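Local coordinates for protein response regulator aspartate phosphatase I (Bacillus subtilis subsp. subtilis, PDB 4I1A) that dephosphorylates the sporulation phosphotransferase Spo0F and activates gene expression, excision and transfer of ICEBs1 by bringing about inactivation of the repressor ImmR, at residues 112-117 against 149-154; 131-136 against 143-148; 186-191 against 223-228. One frame throughout, in Å; residues are numbered along the deposited sequence.

Contact 1: residues 112-117 against 149-154; sequences YEFRRK and VSYVYY
F114 drives the far end of its ring into the edge of Y151: its CE2 and CZ come in near the tyrosine ring plane, and F114 CZ lies 3.4 Å from Y151 CE2. The two rings form an oblique aromatic pair, planes at 77° and centroids 5.5 Å apart. Over one face of the F114 ring, offset toward the rim, sits the amine of K117, with NZ 4.0 Å above the plane. A third flat group, the ring of Y112, carries CD of R116 on one face.

The geometry is consistent with the helix-on-helix packing of a tetratricopeptide-repeat (TPR) solenoid: the end of helix 102-115 meets helix 139-155, two helices further along the chain, where the predicted second repeat begins. With CG anti to the backbone N (chi1 -178°), F114 throws its ring out toward the opposing helix. F114 also meets V152, and the two side chains slide past each other in opposite directions. F114 CE1 comes to 3.9 Å from V152 CA, and F114 CD1 to 4.0 Å from V152 CB. Y126 of helix 119-129 also touches V152.

No hydrogen bond crosses between the segments; the polar groups described here pair within the end of helix 102-115. That helix ends in a Schellman motif, with K117 at positive phi as the C-prime residue and E118 N reaching E113 O. R116 NE lies 3.2 Å from E113 OE2, a salt bridge of charges alone, since the oxygen stands well out of the guanidinium plane. The side chain of K117 folds back over the helix end, where its NZ hydrogen-bonds to the carbonyl F114 O, the donor tilted 29° from the carbonyl plane.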
loop_
_atom_site.group_PDB
_atom_site.type_symbol
_atom_site.label_atom_id
_atom_site.label_comp_id
_atom_site.label_asym_id
_atom_site.label_seq_id
_atom_site.Cartn_x
_atom_site.Cartn_y
_atom_site.Cartn_z
ATOM N N TYR A 112 -1.629 -18.702 -13.228
ATOM C CA TYR A 112 -0.836 -18.578 -14.439
ATOM C C TYR A 112 -1.173 -17.282 -15.165
ATOM O O TYR A 112 -0.287 -16.476 -15.452
ATOM C CB TYR A 112 -1.107 -19.790 -15.334
ATOM C CG TYR A 112 -0.641 -19.679 -16.763
ATOM C CD1 TYR A 112 0.710 -19.670 -17.072
ATOM C CD2 TYR A 112 -1.555 -19.632 -17.810
ATOM C CE1 TYR A 112 1.143 -19.592 -18.384
ATOM C CE2 TYR A 112 -1.134 -19.553 -19.126
ATOM C CZ TYR A 112 0.217 -19.534 -19.407
ATOM O OH TYR A 112 0.654 -19.457 -20.713
ATOM N N GLU A 113 -2.457 -17.077 -15.443
ATOM C CA GLU A 113 -2.893 -15.876 -16.149
ATOM C C GLU A 113 -2.678 -14.610 -15.327
ATOM O O GLU A 113 -2.499 -13.525 -15.880
ATOM C CB GLU A 113 -4.362 -15.986 -16.566
ATOM C CG GLU A 113 -4.656 -17.117 -17.536
ATOM C CD GLU A 113 -4.216 -16.817 -18.958
ATOM O OE1 GLU A 113 -5.032 -17.027 -19.879
ATOM O OE2 GLU A 113 -3.061 -16.387 -19.161
ATOM N N PHE A 114 -2.704 -14.747 -14.006
ATOM C CA PHE A 114 -2.463 -13.601 -13.148
ATOM C C PHE A 114 -1.003 -13.172 -13.279
ATOM O O PHE A 114 -0.691 -11.980 -13.270
ATOM C CB PHE A 114 -2.815 -13.911 -11.691
ATOM C CG PHE A 114 -2.626 -12.741 -10.770
ATOM C CD1 PHE A 114 -3.482 -11.648 -10.826
ATOM C CD2 PHE A 114 -1.579 -12.716 -9.864
ATOM C CE1 PHE A 114 -3.304 -10.554 -9.987
ATOM C CE2 PHE A 114 -1.393 -11.625 -9.022
ATOM C CZ PHE A 114 -2.261 -10.543 -9.083
ATOM N N ARG A 115 -0.120 -14.159 -13.411
ATOM C CA ARG A 115 1.305 -13.915 -13.603
ATOM C C ARG A 115 1.559 -13.055 -14.839
ATOM O O ARG A 115 2.285 -12.061 -14.776
ATOM C CB ARG A 115 2.066 -15.241 -13.708
ATOM C CG ARG A 115 3.545 -15.085 -14.018
ATOM C CD ARG A 115 4.272 -14.343 -12.907
ATOM N NE ARG A 115 5.614 -13.947 -13.317
ATOM C CZ ARG A 115 5.915 -12.765 -13.845
ATOM N NH1 ARG A 115 4.965 -11.852 -14.020
ATOM N NH2 ARG A 115 7.165 -12.490 -14.194
ATOM N N ARG A 116 0.945 -13.426 -15.957
ATOM C CA ARG A 116 1.061 -12.638 -17.178
ATOM C C ARG A 116 0.082 -11.470 -17.170
ATOM O O ARG A 116 -0.067 -10.765 -18.168
ATOM C CB ARG A 116 0.846 -13.513 -18.412
ATOM C CG ARG A 116 0.253 -14.883 -18.113
ATOM C CD ARG A 116 0.325 -15.795 -19.333
ATOM N NE ARG A 116 -0.423 -15.259 -20.469
ATOM C CZ ARG A 116 -0.394 -15.774 -21.696
ATOM N NH1 ARG A 116 0.351 -16.842 -21.956
ATOM N NH2 ARG A 116 -1.105 -15.218 -22.669
ATOM N N LYS A 117 -0.585 -11.284 -16.033
ATOM C CA LYS A 117 -1.479 -10.146 -15.797
ATOM C C LYS A 117 -2.665 -10.067 -16.755
ATOM O O LYS A 117 -3.207 -8.988 -17.006
ATOM C CB LYS A 117 -0.696 -8.827 -15.769
ATOM C CG LYS A 117 0.240 -8.711 -14.573
ATOM C CD LYS A 117 -0.548 -8.660 -13.271
ATOM C CE LYS A 117 0.335 -8.967 -12.072
ATOM N NZ LYS A 117 0.902 -10.344 -12.142
ATOM N N VAL A 149 -7.951 -15.783 -5.040
ATOM C CA VAL A 149 -9.077 -15.073 -5.635
ATOM C C VAL A 149 -9.212 -13.658 -5.067
ATOM O O VAL A 149 -9.428 -12.704 -5.818
ATOM C CB VAL A 149 -10.411 -15.850 -5.471
ATOM C CG1 VAL A 149 -11.580 -15.018 -5.966
ATOM C CG2 VAL A 149 -10.356 -17.169 -6.227
ATOM N N SER A 150 -9.078 -13.521 -3.747
ATOM C CA SER A 150 -9.173 -12.201 -3.122
ATOM C C SER A 150 -8.096 -11.300 -3.677
ATOM O O SER A 150 -8.317 -10.108 -3.868
ATOM C CB SER A 150 -9.050 -12.279 -1.600
ATOM O OG SER A 150 -7.720 -12.533 -1.203
ATOM N N TYR A 151 -6.936 -11.888 -3.959
ATOM C CA TYR A 151 -5.782 -11.136 -4.432
ATOM C C TYR A 151 -5.966 -10.558 -5.841
ATOM O O TYR A 151 -5.658 -9.391 -6.075
ATOM C CB TYR A 151 -4.526 -12.001 -4.366
ATOM C CG TYR A 151 -3.250 -11.208 -4.485
ATOM C CD1 TYR A 151 -2.756 -10.486 -3.405
ATOM C CD2 TYR A 151 -2.541 -11.172 -5.679
ATOM C CE1 TYR A 151 -1.584 -9.750 -3.512
ATOM C CE2 TYR A 151 -1.371 -10.440 -5.794
ATOM C CZ TYR A 151 -0.896 -9.731 -4.709
ATOM O OH TYR A 151 0.271 -9.006 -4.828
ATOM N N VAL A 152 -6.451 -11.359 -6.786
ATOM C CA VAL A 152 -6.691 -10.818 -8.121
ATOM C C VAL A 152 -7.765 -9.721 -8.044
ATOM O O VAL A 152 -7.642 -8.671 -8.676
ATOM C CB VAL A 152 -7.058 -11.921 -9.157
ATOM C CG1 VAL A 152 -8.070 -12.865 -8.592
ATOM C CG2 VAL A 152 -7.582 -11.293 -10.465
ATOM N N TYR A 153 -8.798 -9.966 -7.241
ATOM C CA TYR A 153 -9.841 -8.984 -7.000
ATOM C C TYR A 153 -9.289 -7.698 -6.389
ATOM O O TYR A 153 -9.697 -6.598 -6.775
ATOM C CB TYR A 153 -10.944 -9.581 -6.125
ATOM C CG TYR A 153 -11.974 -10.334 -6.930
ATOM C CD1 TYR A 153 -12.470 -9.805 -8.118
ATOM C CD2 TYR A 153 -12.442 -11.577 -6.516
ATOM C CE1 TYR A 153 -13.423 -10.487 -8.868
ATOM C CE2 TYR A 153 -13.394 -12.273 -7.262
ATOM C CZ TYR A 153 -13.877 -11.721 -8.436
ATOM O OH TYR A 153 -14.816 -12.403 -9.179
ATOM N N TYR A 154 -8.354 -7.843 -5.453
ATOM C CA TYR A 154 -7.672 -6.700 -4.855
ATOM C C TYR A 154 -6.856 -5.929 -5.895
ATOM O O TYR A 154 -6.709 -4.710 -5.802
ATOM C CB TYR A 154 -6.773 -7.162 -3.705
ATOM C CG TYR A 154 -5.987 -6.053 -3.041
ATOM C CD1 TYR A 154 -6.634 -4.997 -2.408
ATOM C CD2 TYR A 154 -4.596 -6.068 -3.034
ATOM C CE1 TYR A 154 -5.922 -3.975 -1.803
ATOM C CE2 TYR A 154 -3.868 -5.049 -2.423
ATOM C CZ TYR A 154 -4.537 -4.005 -1.810
ATOM O OH TYR A 154 -3.829 -2.992 -1.198
#

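Contact 2: residues 131-136 against 143-148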
loop_
_atom_site.group_PDB
_atom_site.type_symbol
_atom_site.label_atom_id
_atom_site.label_comp_id
_atom_site.label_asym_id
_atom_site.label_seq_id
_atom_site.Cartn_x
_atom_site.Cartn_y
_atom_site.Cartn_z
ATOM N N SER A 131 -16.231 -23.648 -8.988
ATOM C CA SER A 131 -17.370 -24.539 -9.209
ATOM C C SER A 131 -16.955 -25.999 -9.054
ATOM O O SER A 131 -17.717 -26.823 -8.550
ATOM C CB SER A 131 -17.996 -24.311 -10.590
ATOM O OG SER A 131 -17.135 -24.751 -11.627
ATOM N N LYS A 132 -15.736 -26.311 -9.487
ATOM C CA LYS A 132 -15.196 -27.661 -9.373
ATOM C C LYS A 132 -14.492 -27.837 -8.026
ATOM O O LYS A 132 -13.787 -28.822 -7.798
ATOM C CB LYS A 132 -14.243 -27.953 -10.537
ATOM C CG LYS A 132 -14.807 -27.565 -11.903
ATOM C CD LYS A 132 -14.875 -28.751 -12.850
ATOM C CE LYS A 132 -15.506 -28.369 -14.185
ATOM N NZ LYS A 132 -16.953 -28.035 -14.059
ATOM N N LEU A 133 -14.690 -26.863 -7.140
ATOM C CA LEU A 133 -14.198 -26.929 -5.769
ATOM C C LEU A 133 -15.194 -27.733 -4.936
ATOM O O LEU A 133 -14.997 -27.943 -3.742
ATOM C CB LEU A 133 -14.028 -25.514 -5.198
ATOM C CG LEU A 133 -13.355 -25.259 -3.838
ATOM C CD1 LEU A 133 -11.830 -25.186 -3.938
ATOM C CD2 LEU A 133 -13.905 -23.991 -3.194
ATOM N N SER A 134 -16.273 -28.177 -5.579
ATOM C CA SER A 134 -17.276 -29.017 -4.930
ATOM C C SER A 134 -16.608 -30.272 -4.387
ATOM O O SER A 134 -16.962 -30.771 -3.320
ATOM C CB SER A 134 -18.370 -29.413 -5.923
ATOM O OG SER A 134 -18.571 -28.400 -6.894
ATOM N N GLU A 135 -15.628 -30.764 -5.137
ATOM C CA GLU A 135 -14.866 -31.938 -4.751
ATOM C C GLU A 135 -13.527 -31.546 -4.144
ATOM O O GLU A 135 -12.473 -31.954 -4.633
ATOM C CB GLU A 135 -14.632 -32.828 -5.966
ATOM C CG GLU A 135 -15.882 -33.495 -6.503
ATOM C CD GLU A 135 -15.612 -34.224 -7.795
ATOM O OE1 GLU A 135 -14.804 -33.704 -8.594
ATOM O OE2 GLU A 135 -16.192 -35.314 -8.007
ATOM N N VAL A 136 -13.579 -30.750 -3.079
ATOM C CA VAL A 136 -12.376 -30.325 -2.375
ATOM C C VAL A 136 -12.261 -31.039 -1.028
ATOM O O VAL A 136 -13.263 -31.301 -0.360
ATOM C CB VAL A 136 -12.360 -28.802 -2.160
ATOM C CG1 VAL A 136 -13.425 -28.401 -1.150
ATOM C CG2 VAL A 136 -10.979 -28.336 -1.714
ATOM N N ALA A 143 -8.819 -22.619 1.441
ATOM C CA ALA A 143 -8.330 -21.354 1.966
ATOM C C ALA A 143 -7.272 -20.794 1.024
ATOM O O ALA A 143 -7.302 -19.617 0.691
ATOM C CB ALA A 143 -7.777 -21.524 3.380
ATOM N N GLU A 144 -6.355 -21.650 0.580
ATOM C CA GLU A 144 -5.341 -21.253 -0.388
ATOM C C GLU A 144 -5.998 -20.701 -1.652
ATOM O O GLU A 144 -5.548 -19.698 -2.201
ATOM C CB GLU A 144 -4.403 -22.424 -0.708
ATOM C CG GLU A 144 -3.361 -22.705 0.382
ATOM C CD GLU A 144 -2.792 -24.126 0.327
ATOM O OE1 GLU A 144 -3.387 -24.988 -0.353
ATOM O OE2 GLU A 144 -1.748 -24.381 0.969
ATOM N N PHE A 145 -7.080 -21.342 -2.083
ATOM C CA PHE A 145 -7.828 -20.906 -3.258
ATOM C C PHE A 145 -8.499 -19.546 -3.067
ATOM O O PHE A 145 -8.395 -18.666 -3.924
ATOM C CB PHE A 145 -8.888 -21.947 -3.636
ATOM C CG PHE A 145 -9.820 -21.485 -4.717
ATOM C CD1 PHE A 145 -9.376 -21.376 -6.027
ATOM C CD2 PHE A 145 -11.133 -21.141 -4.425
ATOM C CE1 PHE A 145 -10.223 -20.936 -7.033
ATOM C CE2 PHE A 145 -11.989 -20.700 -5.423
ATOM C CZ PHE A 145 -11.533 -20.600 -6.732
ATOM N N PHE A 146 -9.202 -19.386 -1.951
ATOM C CA PHE A 146 -9.856 -18.119 -1.634
ATOM C C PHE A 146 -8.867 -16.957 -1.555
ATOM O O PHE A 146 -9.160 -15.845 -2.014
ATOM C CB PHE A 146 -10.643 -18.227 -0.323
ATOM C CG PHE A 146 -11.830 -19.152 -0.397
ATOM C CD1 PHE A 146 -12.537 -19.307 -1.582
ATOM C CD2 PHE A 146 -12.233 -19.872 0.719
ATOM C CE1 PHE A 146 -13.632 -20.169 -1.656
ATOM C CE2 PHE A 146 -13.324 -20.734 0.655
ATOM C CZ PHE A 146 -14.026 -20.883 -0.534
ATOM N N PHE A 147 -7.698 -17.213 -0.976
ATOM C CA PHE A 147 -6.680 -16.180 -0.859
ATOM C C PHE A 147 -6.288 -15.647 -2.227
ATOM O O PHE A 147 -6.262 -14.438 -2.449
ATOM C CB PHE A 147 -5.437 -16.692 -0.134
ATOM C CG PHE A 147 -4.351 -15.655 -0.012
ATOM C CD1 PHE A 147 -4.375 -14.730 1.021
ATOM C CD2 PHE A 147 -3.322 -15.584 -0.942
ATOM C CE1 PHE A 147 -3.386 -13.762 1.133
ATOM C CE2 PHE A 147 -2.332 -14.619 -0.838
ATOM C CZ PHE A 147 -2.363 -13.707 0.202
ATOM N N LYS A 148 -5.986 -16.556 -3.147
ATOM C CA LYS A 148 -5.611 -16.167 -4.504
ATOM C C LYS A 148 -6.701 -15.349 -5.186
ATOM O O LYS A 148 -6.413 -14.342 -5.827
ATOM C CB LYS A 148 -5.276 -17.404 -5.332
ATOM C CG LYS A 148 -4.084 -18.160 -4.793
ATOM C CD LYS A 148 -2.829 -17.287 -4.798
ATOM C CE LYS A 148 -1.702 -17.934 -3.983
ATOM N NZ LYS A 148 -0.359 -17.352 -4.292
#
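L133 reaches with both methyls toward two consecutive phenylalanines, F145 and F146. CD1 of L133 lies 4.1 Å from F145 CD2, while the other branch, L133 CD2, is 4.1 Å from F146 CZ and about as far from CE1 of that ring. Both approaches are oblique. The contact belongs to the helix-turn-helix architecture of a TPR-type solenoid: L133 sits in the connection after helix 119-129 and turns back onto helix 139-155, which that connection leads into.

The two rings get to the same leucine by different routes. F145 leaves its helix toward the connection, with CG anti to the backbone N (chi1 172°). F146 starts off to one side, its CG anti to the carbonyl carbon instead (chi1 -67°), and only the end of its ring swings back to the leucine. The rings also brace each other: F146 CE1 lies in the plane of the F145 ring at its edge, 3.8 Å from F145 CD2.

In the next shell, helix 102-115 supplies F107, whose ring meets that of F145 edge-to-face, and Y103, which touches L133 itself. Y126 and A129 of helix 119-129 pack on F145 as well, while F146 is covered by Y165, R168 and A169 of helix 159-173. L133 thus bridges rings that face different neighbours. On the helix side, F147 N bonds A143 O at 3.0 Å. Where the connection begins, the hydroxyl of S131 is hydrogen-bonded through OG to I128 O, the carbonyl three residues back.

Contact 3: residues 186-191 against 223-228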
loop_
_atom_site.group_PDB
_atom_site.type_symbol
_atom_site.label_atom_id
_atom_site.label_comp_id
_atom_site.label_asym_id
_atom_site.label_seq_id
_atom_site.Cartn_x
_atom_site.Cartn_y
_atom_site.Cartn_z
ATOM N N CYS A 186 -3.725 -12.653 4.731
ATOM C CA CYS A 186 -5.175 -12.484 4.553
ATOM C C CYS A 186 -5.645 -11.188 5.189
ATOM O O CYS A 186 -6.375 -10.409 4.568
ATOM C CB CYS A 186 -5.952 -13.653 5.162
ATOM S SG CYS A 186 -5.907 -15.150 4.174
ATOM N N GLN A 187 -5.200 -10.958 6.422
ATOM C CA GLN A 187 -5.467 -9.706 7.119
ATOM C C GLN A 187 -4.931 -8.472 6.372
ATOM O O GLN A 187 -5.569 -7.424 6.394
ATOM C CB GLN A 187 -4.905 -9.750 8.545
ATOM C CG GLN A 187 -5.533 -10.803 9.442
ATOM C CD GLN A 187 -4.828 -10.907 10.790
ATOM O OE1 GLN A 187 -3.627 -10.645 10.896
ATOM N NE2 GLN A 187 -5.574 -11.274 11.825
ATOM N N PHE A 188 -3.775 -8.590 5.713
ATOM C CA PHE A 188 -3.257 -7.472 4.916
ATOM C C PHE A 188 -4.216 -7.157 3.786
ATOM O O PHE A 188 -4.439 -5.996 3.467
ATOM C CB PHE A 188 -1.857 -7.750 4.321
ATOM C CG PHE A 188 -0.714 -7.603 5.303
ATOM C CD1 PHE A 188 -0.948 -7.400 6.657
ATOM C CD2 PHE A 188 0.601 -7.685 4.868
ATOM C CE1 PHE A 188 0.113 -7.281 7.572
ATOM C CE2 PHE A 188 1.671 -7.568 5.771
ATOM C CZ PHE A 188 1.426 -7.364 7.128
ATOM N N ILE A 189 -4.765 -8.193 3.159
ATOM C CA ILE A 189 -5.709 -7.979 2.062
ATOM C C ILE A 189 -6.950 -7.256 2.586
ATOM O O ILE A 189 -7.406 -6.280 1.985
ATOM C CB ILE A 189 -6.125 -9.303 1.380
ATOM C CG1 ILE A 189 -4.896 -10.084 0.918
ATOM C CG2 ILE A 189 -7.042 -9.035 0.193
ATOM C CD1 ILE A 189 -4.148 -9.417 -0.202
ATOM N N VAL A 190 -7.492 -7.741 3.703
ATOM C CA VAL A 190 -8.666 -7.126 4.305
ATOM C C VAL A 190 -8.392 -5.650 4.554
ATOM O O VAL A 190 -9.137 -4.780 4.093
ATOM C CB VAL A 190 -9.077 -7.823 5.625
ATOM C CG1 VAL A 190 -10.138 -7.002 6.350
ATOM C CG2 VAL A 190 -9.598 -9.240 5.343
ATOM N N ALA A 191 -7.293 -5.387 5.253
ATOM C CA ALA A 191 -6.875 -4.027 5.602
ATOM C C ALA A 191 -6.538 -3.151 4.390
ATOM O O ALA A 191 -6.842 -1.961 4.392
ATOM C CB ALA A 191 -5.709 -4.076 6.537
ATOM N N ILE A 223 6.642 -8.512 10.992
ATOM C CA ILE A 223 6.621 -7.548 12.087
ATOM C C ILE A 223 6.867 -6.142 11.540
ATOM O O ILE A 223 6.147 -5.191 11.867
ATOM C CB ILE A 223 7.681 -7.889 13.160
ATOM C CG1 ILE A 223 7.222 -9.079 14.002
ATOM C CG2 ILE A 223 7.963 -6.689 14.059
ATOM C CD1 ILE A 223 8.269 -9.567 15.040
ATOM N N ALA A 224 7.877 -6.016 10.688
ATOM C CA ALA A 224 8.171 -4.730 10.060
ATOM C C ALA A 224 7.057 -4.306 9.116
ATOM O O ALA A 224 6.735 -3.124 9.018
ATOM C CB ALA A 224 9.489 -4.787 9.321
ATOM N N MET A 225 6.472 -5.266 8.413
ATOM C CA MET A 225 5.390 -4.934 7.494
ATOM C C MET A 225 4.167 -4.413 8.244
ATOM O O MET A 225 3.551 -3.437 7.825
ATOM C CB MET A 225 5.046 -6.117 6.590
ATOM C CG MET A 225 6.047 -6.324 5.469
ATOM S SD MET A 225 5.502 -7.546 4.260
ATOM C CE MET A 225 4.154 -6.672 3.467
ATOM N N SER A 226 3.851 -5.036 9.374
ATOM C CA SER A 226 2.764 -4.556 10.219
ATOM C C SER A 226 3.059 -3.159 10.762
ATOM O O SER A 226 2.223 -2.264 10.666
ATOM C CB SER A 226 2.513 -5.514 11.380
ATOM O OG SER A 226 2.162 -6.796 10.912
ATOM N N HIS A 227 4.241 -2.979 11.342
ATOM C CA HIS A 227 4.650 -1.661 11.833
ATOM C C HIS A 227 4.492 -0.584 10.766
ATOM O O HIS A 227 3.901 0.466 11.013
ATOM C CB HIS A 227 6.099 -1.685 12.320
ATOM C CG HIS A 227 6.271 -2.261 13.692
ATOM N ND1 HIS A 227 5.434 -1.943 14.742
ATOM C CD2 HIS A 227 7.184 -3.124 14.188
ATOM C CE1 HIS A 227 5.822 -2.591 15.821
ATOM N NE2 HIS A 227 6.887 -3.318 15.515
ATOM N N MET A 228 5.014 -0.857 9.574
ATOM C CA MET A 228 4.943 0.094 8.473
ATOM C C MET A 228 3.492 0.454 8.152
ATOM O O MET A 228 3.132 1.628 8.044
ATOM C CB MET A 228 5.641 -0.478 7.232
ATOM C CG MET A 228 5.715 0.487 6.038
ATOM S SD MET A 228 6.288 -0.308 4.512
ATOM C CE MET A 228 4.930 -1.403 4.142
#
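S226 presents its hydroxyl to the rim of the F188 ring, but the bond that OG makes is to L222 O, one turn back in its own helix. Toward F188 it is a neighbour in van der Waals contact, in the ring plane at the edge, with S226 OG 3.9 Å from F188 CZ. M225 meets the same ring edge. Its terminal methyl lies 3.5 Å from F188 CE2, near the ring plane, and higher up the chain M225 CB is 3.8 Å from F188 CE2. A bend at the last torsion (chi3 70°) turns the M225 methyl back to the ring, and the two side chains cross at about a right angle.

Nearly everything in this contact goes through that one ring, which spans a backbone gap of 8.5 Å between F188 CA and S226 CA. A serine in place of F188 would probably leave the methyl of M225 without its aromatic partner and open a gap between the two helices.

Helices 180-196 and 220-236 are thus joined as successive layers of the TPR solenoid, segments 186-191 and 223-228 falling in, or at the start of, predicted repeats 3 and 4. Helix 200-215 lies alongside both: S210 touches S226, and its OG hydrogen-bonds to Q187 OE1, while helix 139-155 packs on I189 and helix 240-257 on A224.

In the fold
Along the chain, contact 2 comes within the span bridged by contact 1, and contact 3 follows after both. Contacts 1 and 2 share helix 139-155 at adjoining turns, their centres about 15 Å apart. Contact 3 lies about 19 Å from the centre of contact 1 and 24 Å from that of contact 2, yet helix 180-196 touches both: I189 packs on Y151, with I189 CD1 3.7 Å from Y151 CD1, and C186 on F147. Contacts 1 and 3 each join a helix to the one two further on, whereas contact 2 closes a connection onto the next helix. Together they link helices in the N-terminal part of the modelled chain, consistent with a TPR-type stack.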